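Local coordinates for binding domain (Hc) of Paraclostridial Mosquitocidal Protein 1 (Paraclostridium bifermentans, PDB 6HOX) that is the receptor-binding part of a clostridial-type neurotoxin that targets Anopheles mosquitoes, directing the toxin to host nerve cells, at residues Gly51-Asp56 and Arg64-Glu69; Arg96-Asn101 and Asn216-Leu221; Ile110-Val115 and Glu210-Lys215; Ser162-Arg167 and Ser439-Trp444. One frame throughout, in Å; residues are numbered along the deposited sequence.

Interaction 1: Gly51-Asp56 and Arg64-Glu69; sequences GVQIVD and RLNSNE
Gln53 and Arg64 face each other as an antiparallel hydrogen-bonded pair, one of the pairs joining strands 53-56 and 61-66 of a beta hairpin in the lectin-like N-terminal half of the binding domain. Two backbone bonds define it: Gln53 N donates to Arg64 O at 3.1 Å, and Arg64 N returns a bond of 2.9 Å to Gln53 O.

A polar side-chain network lies beside this pair. Asn66 ND2 gives a hydrogen to Gln53 OE1 over 3.0 Å, approaching from above the plane of the Gln53 amide; the two amide planes are 90° apart. The other end of the Asn66 amide is used at the same time: Arg64 NE donates to Asn66 OD1 at 2.8 Å, nearly straight and on a lone pair. Extended from CG to NE, the Arg64 chain runs alongside Gln53 to reach that oxygen. A water accepts from Asn66 ND2 and Asn68 ND2 and donates to Gly51 O, 2.7 Å away.

Apolar contacts are fewer. Val52 CG2 meets Leu65 CD2 at 4.1 Å, while Val55 CG2 rests on Arg64 CB.

Beyond the hairpin, Arg64 forms a salt bridge with Glu442 and a cation-pi contact with Phe218. With both ends of its amide engaged, Asn66 has its flip state fixed, and it in turn probably helps to hold the Arg64 guanidinium in position for Glu442.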
loop_
_atom_site.group_PDB
_atom_site.type_symbol
_atom_site.label_atom_id
_atom_site.label_comp_id
_atom_site.label_asym_id
_atom_site.label_seq_id
_atom_site.Cartn_x
_atom_site.Cartn_y
_atom_site.Cartn_z
ATOM N N GLY A 51 -16.584 18.712 5.734
ATOM C CA GLY A 51 -15.302 18.712 5.024
ATOM C C GLY A 51 -14.717 17.317 4.826
ATOM O O GLY A 51 -13.751 17.170 4.097
ATOM N N VAL A 52 -15.268 16.306 5.509
ATOM C CA VAL A 52 -14.812 14.920 5.375
ATOM C C VAL A 52 -15.337 14.377 4.039
ATOM O O VAL A 52 -16.467 14.672 3.650
ATOM C CB VAL A 52 -15.279 14.042 6.551
ATOM C CG1 VAL A 52 -14.813 12.597 6.400
ATOM C CG2 VAL A 52 -14.846 14.599 7.902
ATOM N N GLN A 53 -14.516 13.589 3.335
ATOM C CA GLN A 53 -14.942 12.979 2.079
ATOM C C GLN A 53 -14.879 11.451 2.173
ATOM O O GLN A 53 -14.213 10.866 3.037
ATOM C CB GLN A 53 -14.075 13.487 0.928
ATOM C CG GLN A 53 -14.092 15.004 0.792
ATOM C CD GLN A 53 -13.060 15.512 -0.182
ATOM O OE1 GLN A 53 -11.978 14.956 -0.333
ATOM N NE2 GLN A 53 -13.382 16.615 -0.834
ATOM N N ILE A 54 -15.637 10.830 1.272
ATOM C CA ILE A 54 -15.646 9.425 1.023
ATOM C C ILE A 54 -15.096 9.221 -0.391
ATOM O O ILE A 54 -15.628 9.764 -1.343
ATOM C CB ILE A 54 -17.070 8.855 1.183
ATOM C CG1 ILE A 54 -17.663 9.194 2.554
ATOM C CG2 ILE A 54 -17.088 7.360 0.911
ATOM C CD1 ILE A 54 -19.100 8.737 2.738
ATOM N N VAL A 55 -14.008 8.462 -0.504
ATOM C CA VAL A 55 -13.328 8.263 -1.767
ATOM C C VAL A 55 -13.118 6.764 -1.948
ATOM O O VAL A 55 -13.403 5.977 -1.036
ATOM C CB VAL A 55 -11.999 9.045 -1.825
ATOM C CG1 VAL A 55 -12.235 10.548 -1.697
ATOM C CG2 VAL A 55 -10.996 8.567 -0.784
ATOM N N ASP A 56 -12.625 6.389 -3.130
ATOM C CA ASP A 56 -12.281 5.028 -3.426
ATOM C C ASP A 56 -11.107 4.625 -2.532
ATOM O O ASP A 56 -10.193 5.432 -2.322
ATOM C CB ASP A 56 -11.993 4.878 -4.919
ATOM C CG ASP A 56 -13.257 5.098 -5.732
ATOM O OD1 ASP A 56 -14.243 4.346 -5.518
ATOM O OD2 ASP A 56 -13.265 6.025 -6.530
ATOM N N ARG A 64 -11.454 10.217 3.643
ATOM C CA ARG A 64 -10.386 11.118 3.295
ATOM C C ARG A 64 -10.513 12.396 4.142
ATOM O O ARG A 64 -11.568 13.039 4.153
ATOM C CB ARG A 64 -10.426 11.449 1.803
ATOM C CG ARG A 64 -9.479 12.579 1.415
ATOM C CD ARG A 64 -9.418 12.851 -0.086
ATOM N NE ARG A 64 -8.681 14.077 -0.396
ATOM C CZ ARG A 64 -8.065 14.335 -1.544
ATOM N NH1 ARG A 64 -8.017 13.420 -2.499
ATOM N NH2 ARG A 64 -7.517 15.523 -1.736
ATOM N N LEU A 65 -9.433 12.733 4.853
ATOM C CA LEU A 65 -9.297 13.956 5.635
ATOM C C LEU A 65 -8.363 14.928 4.909
ATOM O O LEU A 65 -7.245 14.571 4.588
ATOM C CB LEU A 65 -8.704 13.598 6.996
ATOM C CG LEU A 65 -9.572 12.722 7.898
ATOM C CD1 LEU A 65 -8.855 12.438 9.216
ATOM C CD2 LEU A 65 -10.909 13.386 8.181
ATOM N N ASN A 66 -8.833 16.160 4.711
ATOM C CA ASN A 66 -8.140 17.246 4.034
ATOM C C ASN A 66 -7.667 18.257 5.081
ATOM O O ASN A 66 -8.044 18.172 6.236
ATOM C CB ASN A 66 -9.048 17.916 2.991
ATOM C CG ASN A 66 -9.406 16.965 1.869
ATOM O OD1 ASN A 66 -8.562 16.184 1.424
ATOM N ND2 ASN A 66 -10.648 17.007 1.411
ATOM N N SER A 67 -6.863 19.232 4.646
ATOM C CA SER A 67 -6.264 20.218 5.547
ATOM C C SER A 67 -7.160 21.459 5.672
ATOM O O SER A 67 -6.720 22.573 5.408
ATOM C CB SER A 67 -4.883 20.581 5.092
ATOM O OG SER A 67 -3.995 19.495 5.296
ATOM N N ASN A 68 -8.427 21.254 6.031
ATOM C CA ASN A 68 -9.328 22.385 6.346
ATOM C C ASN A 68 -10.141 22.041 7.594
ATOM O O ASN A 68 -10.236 20.861 7.975
ATOM C CB ASN A 68 -10.249 22.749 5.184
ATOM C CG ASN A 68 -11.196 21.625 4.849
ATOM O OD1 ASN A 68 -12.190 21.424 5.548
ATOM N ND2 ASN A 68 -10.870 20.872 3.809
ATOM N N GLU A 69 -10.719 23.090 8.194
ATOM C CA GLU A 69 -11.318 23.054 9.528
ATOM C C GLU A 69 -12.593 22.210 9.531
ATOM O O GLU A 69 -12.933 21.639 10.532
ATOM C CB GLU A 69 -11.618 24.471 10.020
ATOM C CG GLU A 69 -10.369 25.233 10.384
ATOM C CD GLU A 69 -9.594 24.550 11.497
ATOM O OE1 GLU A 69 -10.137 24.453 12.613
ATOM O OE2 GLU A 69 -8.479 24.064 11.223
HETATM O O HOH W 1 -12.469 18.848 2.476
#

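Interaction 2: Arg96-Asn101 and Asn216-Leu221; sequences RVPRLN and NQFIRL
Arg96 and Arg220 pair across two antiparallel strands and stack their guanidinium groups flat, centres 3.9 Å apart and planes only 8° from parallel. Backbone bonds set the register: Arg96 N to Arg220 O at 2.9 Å and Arg220 N to Arg96 O at 3.1 Å. The Arg96 chain is fully extended, whereas Arg220 bends at its third torsion (chi3 -74°), which lays its head against that of Arg96. CE2 of Phe218 touches the opposite face of the Arg220 head. A water bridges Arg220 NE and Arg96 O.

Pro98 sets CG over the face of the Phe218 ring, 4.0 Å from its centroid, a CH-pi contact. Its CD lies 3.0 Å from Phe218 O, and Ile219 CD1 packs on both this carbon and Val97.

Within the stack Arg96 NH1 lies 3.2 Å from Arg220 NH1. Asn164 O receives Arg96 NE, and Asp441, salt-bridged to Arg220 NH2, probably supplies the negative charge that lets two guanidinium groups lie together in a buried site.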
loop_
_atom_site.group_PDB
_atom_site.type_symbol
_atom_site.label_atom_id
_atom_site.label_comp_id
_atom_site.label_asym_id
_atom_site.label_seq_id
_atom_site.Cartn_x
_atom_site.Cartn_y
_atom_site.Cartn_z
ATOM N N ARG A 96 -3.234 5.664 4.308
ATOM C CA ARG A 96 -2.536 5.994 3.095
ATOM C C ARG A 96 -2.162 7.473 3.168
ATOM O O ARG A 96 -3.042 8.337 3.126
ATOM C CB ARG A 96 -3.398 5.679 1.871
ATOM C CG ARG A 96 -2.644 5.707 0.549
ATOM C CD ARG A 96 -3.552 5.398 -0.618
ATOM N NE ARG A 96 -2.894 5.519 -1.913
ATOM C CZ ARG A 96 -3.517 5.410 -3.084
ATOM N NH1 ARG A 96 -4.835 5.345 -3.130
ATOM N NH2 ARG A 96 -2.828 5.391 -4.211
ATOM N N VAL A 97 -0.865 7.721 3.334
ATOM C CA VAL A 97 -0.275 9.029 3.430
ATOM C C VAL A 97 0.437 9.361 2.131
ATOM O O VAL A 97 1.239 8.553 1.663
ATOM C CB VAL A 97 0.723 9.082 4.594
ATOM C CG1 VAL A 97 1.376 10.449 4.717
ATOM C CG2 VAL A 97 0.074 8.641 5.902
ATOM N N PRO A 98 0.231 10.568 1.544
ATOM C CA PRO A 98 0.857 10.917 0.266
ATOM C C PRO A 98 2.383 10.771 0.314
ATOM O O PRO A 98 2.995 10.958 1.360
ATOM C CB PRO A 98 0.434 12.377 0.042
ATOM C CG PRO A 98 -0.891 12.451 0.766
ATOM C CD PRO A 98 -0.646 11.646 2.030
ATOM N N ARG A 99 2.966 10.432 -0.831
ATOM C CA ARG A 99 4.393 10.292 -0.964
ATOM C C ARG A 99 5.069 11.627 -0.671
ATOM O O ARG A 99 4.698 12.673 -1.199
ATOM C CB ARG A 99 4.826 9.856 -2.364
ATOM C CG ARG A 99 6.246 9.313 -2.378
ATOM C CD ARG A 99 6.976 9.693 -3.638
ATOM N NE ARG A 99 7.193 11.126 -3.697
ATOM C CZ ARG A 99 6.781 11.898 -4.685
ATOM N NH1 ARG A 99 6.225 11.357 -5.752
ATOM N NH2 ARG A 99 6.924 13.207 -4.601
ATOM N N LEU A 100 6.084 11.534 0.175
ATOM C CA LEU A 100 6.915 12.636 0.568
ATOM C C LEU A 100 7.233 13.553 -0.616
ATOM O O LEU A 100 7.809 13.116 -1.621
ATOM C CB LEU A 100 8.215 12.053 1.112
ATOM C CG LEU A 100 9.107 13.075 1.803
ATOM C CD1 LEU A 100 8.402 13.637 3.035
ATOM C CD2 LEU A 100 10.458 12.458 2.142
ATOM N N ASN A 101 6.931 14.833 -0.453
ATOM C CA ASN A 101 7.090 15.810 -1.512
ATOM C C ASN A 101 7.653 17.103 -0.907
ATOM O O ASN A 101 7.764 17.221 0.318
ATOM C CB ASN A 101 5.774 16.006 -2.275
ATOM C CG ASN A 101 4.620 16.414 -1.389
ATOM O OD1 ASN A 101 4.438 17.602 -1.153
ATOM N ND2 ASN A 101 3.838 15.448 -0.900
ATOM N N ASN A 216 -1.866 21.231 1.431
ATOM C CA ASN A 216 -2.166 20.280 0.383
ATOM C C ASN A 216 -2.219 18.860 0.966
ATOM O O ASN A 216 -2.674 17.957 0.308
ATOM C CB ASN A 216 -1.165 20.411 -0.762
ATOM C CG ASN A 216 -1.256 21.765 -1.437
ATOM O OD1 ASN A 216 -2.328 22.164 -1.885
ATOM N ND2 ASN A 216 -0.157 22.493 -1.482
ATOM N N GLN A 217 -1.760 18.672 2.212
ATOM C CA GLN A 217 -1.759 17.346 2.826
ATOM C C GLN A 217 -3.194 16.841 2.984
ATOM O O GLN A 217 -4.136 17.604 3.290
ATOM C CB GLN A 217 -1.049 17.362 4.179
ATOM C CG GLN A 217 -0.818 15.988 4.792
ATOM C CD GLN A 217 0.024 15.061 3.947
ATOM O OE1 GLN A 217 -0.294 14.776 2.790
ATOM N NE2 GLN A 217 1.061 14.508 4.549
ATOM N N PHE A 218 -3.350 15.538 2.747
ATOM C CA PHE A 218 -4.598 14.833 2.935
ATOM C C PHE A 218 -4.262 13.385 3.280
ATOM O O PHE A 218 -3.239 12.848 2.852
ATOM C CB PHE A 218 -5.486 14.941 1.691
ATOM C CG PHE A 218 -4.985 14.195 0.469
ATOM C CD1 PHE A 218 -4.014 14.740 -0.356
ATOM C CD2 PHE A 218 -5.481 12.939 0.147
ATOM C CE1 PHE A 218 -3.560 14.049 -1.475
ATOM C CE2 PHE A 218 -5.047 12.257 -0.982
ATOM C CZ PHE A 218 -4.073 12.810 -1.784
ATOM N N ILE A 219 -5.130 12.747 4.056
ATOM C CA ILE A 219 -4.878 11.388 4.488
ATOM C C ILE A 219 -6.116 10.556 4.183
ATOM O O ILE A 219 -7.226 11.040 4.310
ATOM C CB ILE A 219 -4.541 11.357 5.991
ATOM C CG1 ILE A 219 -3.341 12.245 6.328
ATOM C CG2 ILE A 219 -4.351 9.933 6.475
ATOM C CD1 ILE A 219 -2.033 11.740 5.802
ATOM N N ARG A 220 -5.904 9.300 3.801
ATOM C CA ARG A 220 -6.987 8.346 3.687
ATOM C C ARG A 220 -6.830 7.329 4.817
ATOM O O ARG A 220 -5.717 6.842 5.089
ATOM C CB ARG A 220 -7.020 7.772 2.266
ATOM C CG ARG A 220 -7.484 8.803 1.249
ATOM C CD ARG A 220 -7.115 8.495 -0.184
ATOM N NE ARG A 220 -5.714 8.714 -0.455
ATOM C CZ ARG A 220 -5.159 8.626 -1.662
ATOM N NH1 ARG A 220 -5.919 8.354 -2.715
ATOM N NH2 ARG A 220 -3.858 8.829 -1.808
ATOM N N LEU A 221 -7.953 7.033 5.474
ATOM C CA LEU A 221 -7.981 6.298 6.745
ATOM C C LEU A 221 -9.162 5.320 6.728
ATOM O O LEU A 221 -10.284 5.710 6.393
ATOM C CB LEU A 221 -8.096 7.340 7.864
ATOM C CG LEU A 221 -7.865 6.867 9.298
ATOM C CD1 LEU A 221 -6.400 6.498 9.539
ATOM C CD2 LEU A 221 -8.320 7.944 10.278
HETATM O O HOH W 2 -3.813 9.995 1.017
HETATM O O HOH W 3 3.352 13.176 2.920
HETATM O O HOH W 4 1.721 15.767 1.226
#

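Interaction 3: Ile110-Val115 and Glu210-Lys215; sequences IEYDLV and EGNRNK
Ile110 opens the contact by bringing CD1 to 3.2 Å from Arg213 NH1, while its CG2 approaches the edge of the same guanidinium in plane. The two side chains cross at about a right angle.

Tyr112 follows with the main side-chain contact. Asn212 CB sits squarely over the centre of its ring, 3.5 Å from the centroid and 9° off the ring normal, a CH-pi contact. In Tyr112, chi1 58° puts CG between the backbone N and the carbonyl carbon, and chi2 85° turns the ring face to Asn212. The phenol OH bonds to Gln217 and the Asn212 amide to Ser67, which probably helps to steady both partners. Beside the ring, Tyr112 CB comes 3.4 Å from Glu210 O.

Here the short strand 112-113 lies between Glu210 and strand 122-128 in the lectin-like jelly roll, and just beyond it Leu114 and Val115 form a classic beta bulge opposite Ile125.

Asp113 makes the antiparallel hydrogen-bonded pair with Glu210. Asp113 N donates to Glu210 O at 2.9 Å; Glu210 N answers to Asp113 O over 3.2 Å. Their aliphatic parts touch, CB of Glu210 lying 3.8 Å from Asp113 CB, yet the carboxylates diverge to separate partners, Lys124 and Asn116 for Asp113, Lys208 for Glu210.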
loop_
_atom_site.group_PDB
_atom_site.type_symbol
_atom_site.label_atom_id
_atom_site.label_comp_id
_atom_site.label_asym_id
_atom_site.label_seq_id
_atom_site.Cartn_x
_atom_site.Cartn_y
_atom_site.Cartn_z
ATOM N N ILE A 110 8.501 19.086 12.388
ATOM C CA ILE A 110 7.273 19.473 13.110
ATOM C C ILE A 110 6.282 18.298 13.100
ATOM O O ILE A 110 5.852 17.878 12.025
ATOM C CB ILE A 110 6.664 20.738 12.472
ATOM C CG1 ILE A 110 7.615 21.936 12.572
ATOM C CG2 ILE A 110 5.300 21.060 13.072
ATOM C CD1 ILE A 110 7.498 22.892 11.409
ATOM N N GLU A 111 5.950 17.776 14.291
ATOM C CA GLU A 111 4.890 16.769 14.491
ATOM C C GLU A 111 3.535 17.433 14.248
ATOM O O GLU A 111 3.303 18.487 14.784
ATOM C CB GLU A 111 4.766 16.264 15.930
ATOM C CG GLU A 111 5.802 15.269 16.364
ATOM C CD GLU A 111 5.506 14.616 17.711
ATOM O OE1 GLU A 111 4.326 14.596 18.128
ATOM O OE2 GLU A 111 6.455 14.103 18.325
ATOM N N TYR A 112 2.630 16.776 13.522
ATOM C CA TYR A 112 1.259 17.254 13.465
ATOM C C TYR A 112 0.280 16.087 13.649
ATOM O O TYR A 112 0.579 14.935 13.316
ATOM C CB TYR A 112 1.013 18.105 12.220
ATOM C CG TYR A 112 1.270 17.456 10.880
ATOM C CD1 TYR A 112 0.315 16.675 10.245
ATOM C CD2 TYR A 112 2.469 17.664 10.221
ATOM C CE1 TYR A 112 0.555 16.107 9.000
ATOM C CE2 TYR A 112 2.731 17.098 8.980
ATOM C CZ TYR A 112 1.769 16.323 8.362
ATOM O OH TYR A 112 2.055 15.799 7.133
ATOM N N ASP A 113 -0.898 16.429 14.191
ATOM C CA ASP A 113 -1.925 15.479 14.620
ATOM C C ASP A 113 -2.604 14.833 13.408
ATOM O O ASP A 113 -2.788 15.462 12.346
ATOM C CB ASP A 113 -3.028 16.145 15.444
ATOM C CG ASP A 113 -2.593 16.748 16.774
ATOM O OD1 ASP A 113 -1.471 16.445 17.223
ATOM O OD2 ASP A 113 -3.395 17.520 17.349
ATOM N N LEU A 114 -2.976 13.568 13.591
ATOM C CA LEU A 114 -3.908 12.889 12.731
ATOM C C LEU A 114 -5.137 12.447 13.545
ATOM O O LEU A 114 -6.284 12.642 13.125
ATOM C CB LEU A 114 -3.193 11.694 12.107
ATOM C CG LEU A 114 -4.052 10.880 11.147
ATOM C CD1 LEU A 114 -4.596 11.753 10.021
ATOM C CD2 LEU A 114 -3.265 9.714 10.581
ATOM N N VAL A 115 -4.883 11.786 14.680
ATOM C CA VAL A 115 -5.908 11.325 15.594
ATOM C C VAL A 115 -5.454 11.717 17.001
ATOM O O VAL A 115 -4.351 11.376 17.400
ATOM C CB VAL A 115 -6.153 9.810 15.504
ATOM C CG1 VAL A 115 -7.385 9.420 16.304
ATOM C CG2 VAL A 115 -6.258 9.299 14.070
ATOM N N GLU A 210 -4.053 18.409 12.225
ATOM C CA GLU A 210 -3.922 19.607 13.051
ATOM C C GLU A 210 -2.445 19.923 13.251
ATOM O O GLU A 210 -1.747 19.135 13.857
ATOM C CB GLU A 210 -4.619 19.399 14.398
ATOM C CG GLU A 210 -4.784 20.674 15.204
ATOM C CD GLU A 210 -5.660 21.702 14.506
ATOM O OE1 GLU A 210 -6.860 21.427 14.295
ATOM O OE2 GLU A 210 -5.124 22.740 14.117
ATOM N N GLY A 211 -2.007 21.098 12.781
ATOM C CA GLY A 211 -0.651 21.600 13.042
ATOM C C GLY A 211 0.221 21.648 11.794
ATOM O O GLY A 211 1.307 22.211 11.830
ATOM N N ASN A 212 -0.270 21.084 10.686
ATOM C CA ASN A 212 0.473 21.012 9.429
ATOM C C ASN A 212 0.349 22.350 8.674
ATOM O O ASN A 212 -0.753 22.851 8.477
ATOM C CB ASN A 212 0.001 19.829 8.580
ATOM C CG ASN A 212 -1.475 19.870 8.262
ATOM O OD1 ASN A 212 -2.310 19.943 9.165
ATOM N ND2 ASN A 212 -1.801 19.838 6.978
ATOM N N ARG A 213 1.486 22.935 8.270
ATOM C CA ARG A 213 1.466 24.158 7.451
ATOM C C ARG A 213 1.262 23.797 5.973
ATOM O O ARG A 213 0.775 24.630 5.199
ATOM C CB ARG A 213 2.737 24.976 7.671
ATOM C CG ARG A 213 2.756 25.729 8.994
ATOM C CD ARG A 213 4.113 26.351 9.242
ATOM N NE ARG A 213 4.426 26.434 10.662
ATOM C CZ ARG A 213 4.699 25.384 11.433
ATOM N NH1 ARG A 213 4.649 24.162 10.928
ATOM N NH2 ARG A 213 5.001 25.560 12.707
ATOM N N ASN A 214 1.609 22.562 5.590
ATOM C CA ASN A 214 1.352 22.055 4.221
ATOM C C ASN A 214 -0.132 21.707 4.089
ATOM O O ASN A 214 -0.545 20.605 4.454
ATOM C CB ASN A 214 2.211 20.833 3.865
ATOM C CG ASN A 214 1.833 20.226 2.529
ATOM O OD1 ASN A 214 1.099 20.837 1.763
ATOM N ND2 ASN A 214 2.285 19.011 2.252
ATOM N N LYS A 215 -0.912 22.623 3.512
ATOM C CA LYS A 215 -2.359 22.502 3.461
ATOM C C LYS A 215 -2.811 21.697 2.243
ATOM O O LYS A 215 -3.996 21.534 2.025
ATOM C CB LYS A 215 -2.998 23.893 3.444
ATOM C CG LYS A 215 -2.696 24.742 4.676
ATOM C CD LYS A 215 -2.998 24.087 5.999
ATOM C CE LYS A 215 -3.101 25.081 7.137
ATOM N NZ LYS A 215 -3.106 24.394 8.448
#

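Interaction 4: Ser162-Arg167 and Ser439-Trp444; sequences SSNIWR and SEDEGW
Asn164 ND2 donates to Asp441 OD2 at 2.7 Å, with an N-H...O angle of 165°, and this is the direct hydrogen bond between the two loops. With CG anti to the backbone N (chi1 -153°), the Asn164 amide is carried across to Asp441. The acceptor lies in the plane of that amide, while the donor meets OD2 on its anti side, 32° out of the carboxylate plane. From the opposite face comes Gly443 N, 2.8 Å from the same Asp441 OD2, closing an Asx turn; this oxygen also takes Arg220. Asn164 CG packs 3.2 Å from Gly443 O, and Ser163 O meets the edge of the indole 3.5 Å from Trp444 CE3.

A type I turn from Asp441 to Trp444 shapes one loop; in the other, Ser163 OG accepts from Ile165 N in an ST turn.

The loop preceding strand 167-174 of the N-terminal lectin-like half thereby meets the tail that follows strand 435-438 of the C-terminal trefoil half, with strands 89-96 and 218-227 alongside, their Arg96 and Arg220 reaching the junction.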
loop_
_atom_site.group_PDB
_atom_site.type_symbol
_atom_site.label_atom_id
_atom_site.label_comp_id
_atom_site.label_asym_id
_atom_site.label_seq_id
_atom_site.Cartn_x
_atom_site.Cartn_y
_atom_site.Cartn_z
ATOM N N SER A 162 5.123 7.811 4.410
ATOM C CA SER A 162 4.836 8.824 3.414
ATOM C C SER A 162 5.280 8.337 2.029
ATOM O O SER A 162 6.236 8.859 1.452
ATOM C CB SER A 162 5.468 10.143 3.789
ATOM O OG SER A 162 4.880 10.616 4.988
ATOM N N SER A 163 4.548 7.339 1.524
ATOM C CA SER A 163 4.875 6.566 0.331
ATOM C C SER A 163 3.709 6.544 -0.670
ATOM O O SER A 163 3.889 6.088 -1.820
ATOM C CB SER A 163 5.182 5.162 0.740
ATOM O OG SER A 163 4.041 4.578 1.336
ATOM N N ASN A 164 2.516 6.939 -0.201
ATOM C CA ASN A 164 1.237 6.818 -0.910
ATOM C C ASN A 164 0.783 5.361 -1.056
ATOM O O ASN A 164 -0.175 5.088 -1.807
ATOM C CB ASN A 164 1.251 7.464 -2.292
ATOM C CG ASN A 164 -0.126 7.912 -2.730
ATOM O OD1 ASN A 164 -0.914 8.368 -1.909
ATOM N ND2 ASN A 164 -0.423 7.782 -4.016
ATOM N N ILE A 165 1.408 4.442 -0.313
ATOM C CA ILE A 165 1.036 3.024 -0.300
ATOM C C ILE A 165 0.228 2.745 0.972
ATOM O O ILE A 165 0.574 3.207 2.041
ATOM C CB ILE A 165 2.285 2.125 -0.406
ATOM C CG1 ILE A 165 3.089 2.409 -1.671
ATOM C CG2 ILE A 165 1.909 0.648 -0.321
ATOM C CD1 ILE A 165 4.503 1.904 -1.625
ATOM N N TRP A 166 -0.849 1.964 0.845
ATOM C CA TRP A 166 -1.665 1.533 2.012
ATOM C C TRP A 166 -0.807 0.752 3.015
ATOM O O TRP A 166 -0.223 -0.268 2.656
ATOM C CB TRP A 166 -2.857 0.687 1.559
ATOM C CG TRP A 166 -4.010 1.496 1.047
ATOM C CD1 TRP A 166 -4.403 1.668 -0.249
ATOM C CD2 TRP A 166 -4.955 2.221 1.854
ATOM N NE1 TRP A 166 -5.523 2.450 -0.301
ATOM C CE2 TRP A 166 -5.890 2.800 0.973
ATOM C CE3 TRP A 166 -5.108 2.423 3.231
ATOM C CZ2 TRP A 166 -6.948 3.585 1.424
ATOM C CZ3 TRP A 166 -6.160 3.199 3.678
ATOM C CH2 TRP A 166 -7.064 3.775 2.784
ATOM N N ARG A 167 -0.769 1.235 4.260
ATOM C CA ARG A 167 -0.056 0.607 5.367
ATOM C C ARG A 167 -1.046 0.284 6.491
ATOM O O ARG A 167 -1.928 1.087 6.802
ATOM C CB ARG A 167 0.999 1.541 5.969
ATOM C CG ARG A 167 2.032 2.083 4.995
ATOM C CD ARG A 167 2.846 1.013 4.300
ATOM N NE ARG A 167 3.983 1.627 3.630
ATOM C CZ ARG A 167 4.655 1.129 2.591
ATOM N NH1 ARG A 167 4.362 -0.059 2.073
ATOM N NH2 ARG A 167 5.638 1.858 2.084
ATOM N N SER A 439 -1.368 3.000 -11.180
ATOM C CA SER A 439 -2.274 4.008 -11.713
ATOM C C SER A 439 -1.905 5.352 -11.075
ATOM O O SER A 439 -1.421 5.383 -9.933
ATOM C CB SER A 439 -3.710 3.644 -11.408
ATOM O OG SER A 439 -3.843 3.244 -10.033
ATOM N N GLU A 440 -2.098 6.449 -11.818
ATOM C CA GLU A 440 -1.869 7.796 -11.310
ATOM C C GLU A 440 -2.801 8.051 -10.117
ATOM O O GLU A 440 -3.964 7.677 -10.139
ATOM C CB GLU A 440 -2.089 8.801 -12.443
ATOM C CG GLU A 440 -1.765 10.234 -12.068
ATOM C CD GLU A 440 -1.299 11.120 -13.218
ATOM O OE1 GLU A 440 -1.280 10.632 -14.384
ATOM O OE2 GLU A 440 -0.943 12.298 -12.944
ATOM N N ASP A 441 -2.269 8.688 -9.076
ATOM C CA ASP A 441 -3.012 9.034 -7.871
ATOM C C ASP A 441 -2.523 10.402 -7.384
ATOM O O ASP A 441 -1.348 10.725 -7.434
ATOM C CB ASP A 441 -2.834 7.969 -6.770
ATOM C CG ASP A 441 -3.583 8.274 -5.481
ATOM O OD1 ASP A 441 -4.804 8.074 -5.462
ATOM O OD2 ASP A 441 -2.946 8.727 -4.512
ATOM N N GLU A 442 -3.452 11.193 -6.873
ATOM C CA GLU A 442 -3.183 12.535 -6.366
ATOM C C GLU A 442 -2.091 12.504 -5.290
ATOM O O GLU A 442 -1.368 13.482 -5.091
ATOM C CB GLU A 442 -4.502 13.098 -5.828
ATOM C CG GLU A 442 -4.394 14.514 -5.316
ATOM C CD GLU A 442 -5.669 15.048 -4.689
ATOM O OE1 GLU A 442 -6.744 14.424 -4.872
ATOM O OE2 GLU A 442 -5.575 16.072 -4.002
ATOM N N GLY A 443 -1.967 11.386 -4.568
ATOM C CA GLY A 443 -1.000 11.276 -3.465
ATOM C C GLY A 443 0.417 10.931 -3.905
ATOM O O GLY A 443 1.286 10.721 -3.078
ATOM N N TRP A 444 0.649 10.826 -5.206
ATOM C CA TRP A 444 1.985 10.645 -5.754
ATOM C C TRP A 444 2.164 11.582 -6.952
ATOM O O TRP A 444 1.609 11.336 -8.025
ATOM C CB TRP A 444 2.213 9.183 -6.134
ATOM C CG TRP A 444 3.582 8.939 -6.679
ATOM C CD1 TRP A 444 4.083 9.393 -7.865
ATOM C CD2 TRP A 444 4.630 8.177 -6.060
ATOM N NE1 TRP A 444 5.376 8.987 -8.012
ATOM C CE2 TRP A 444 5.740 8.228 -6.928
ATOM C CE3 TRP A 444 4.747 7.469 -4.863
ATOM C CZ2 TRP A 444 6.931 7.563 -6.653
ATOM C CZ3 TRP A 444 5.929 6.815 -4.582
ATOM C CH2 TRP A 444 7.005 6.854 -5.472
#

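Interactions 2 and 4 are buried, interaction 3 is partly buried, and interaction 1 lies at the surface. Interactions 1 and 2 share one sheet, since strand 61-66 neighbours strand 218-227. Interaction 3 is nested in the chain loop closed by interaction 2 and meets it where Leu114 packs on Ile219. The first three stay within the N-terminal half; interaction 4 alone joins the two halves, and interactions 1 and 2 reach its C-terminal tail through arginine salt bridges. Chemistry follows place: amides and water at the surface hairpin, a ring face under a methylene where strand 112-113 meets the 210-215 loop, and, at the interface, stacked arginines, one of them salt-bridged to an aspartate of the C-terminal tail.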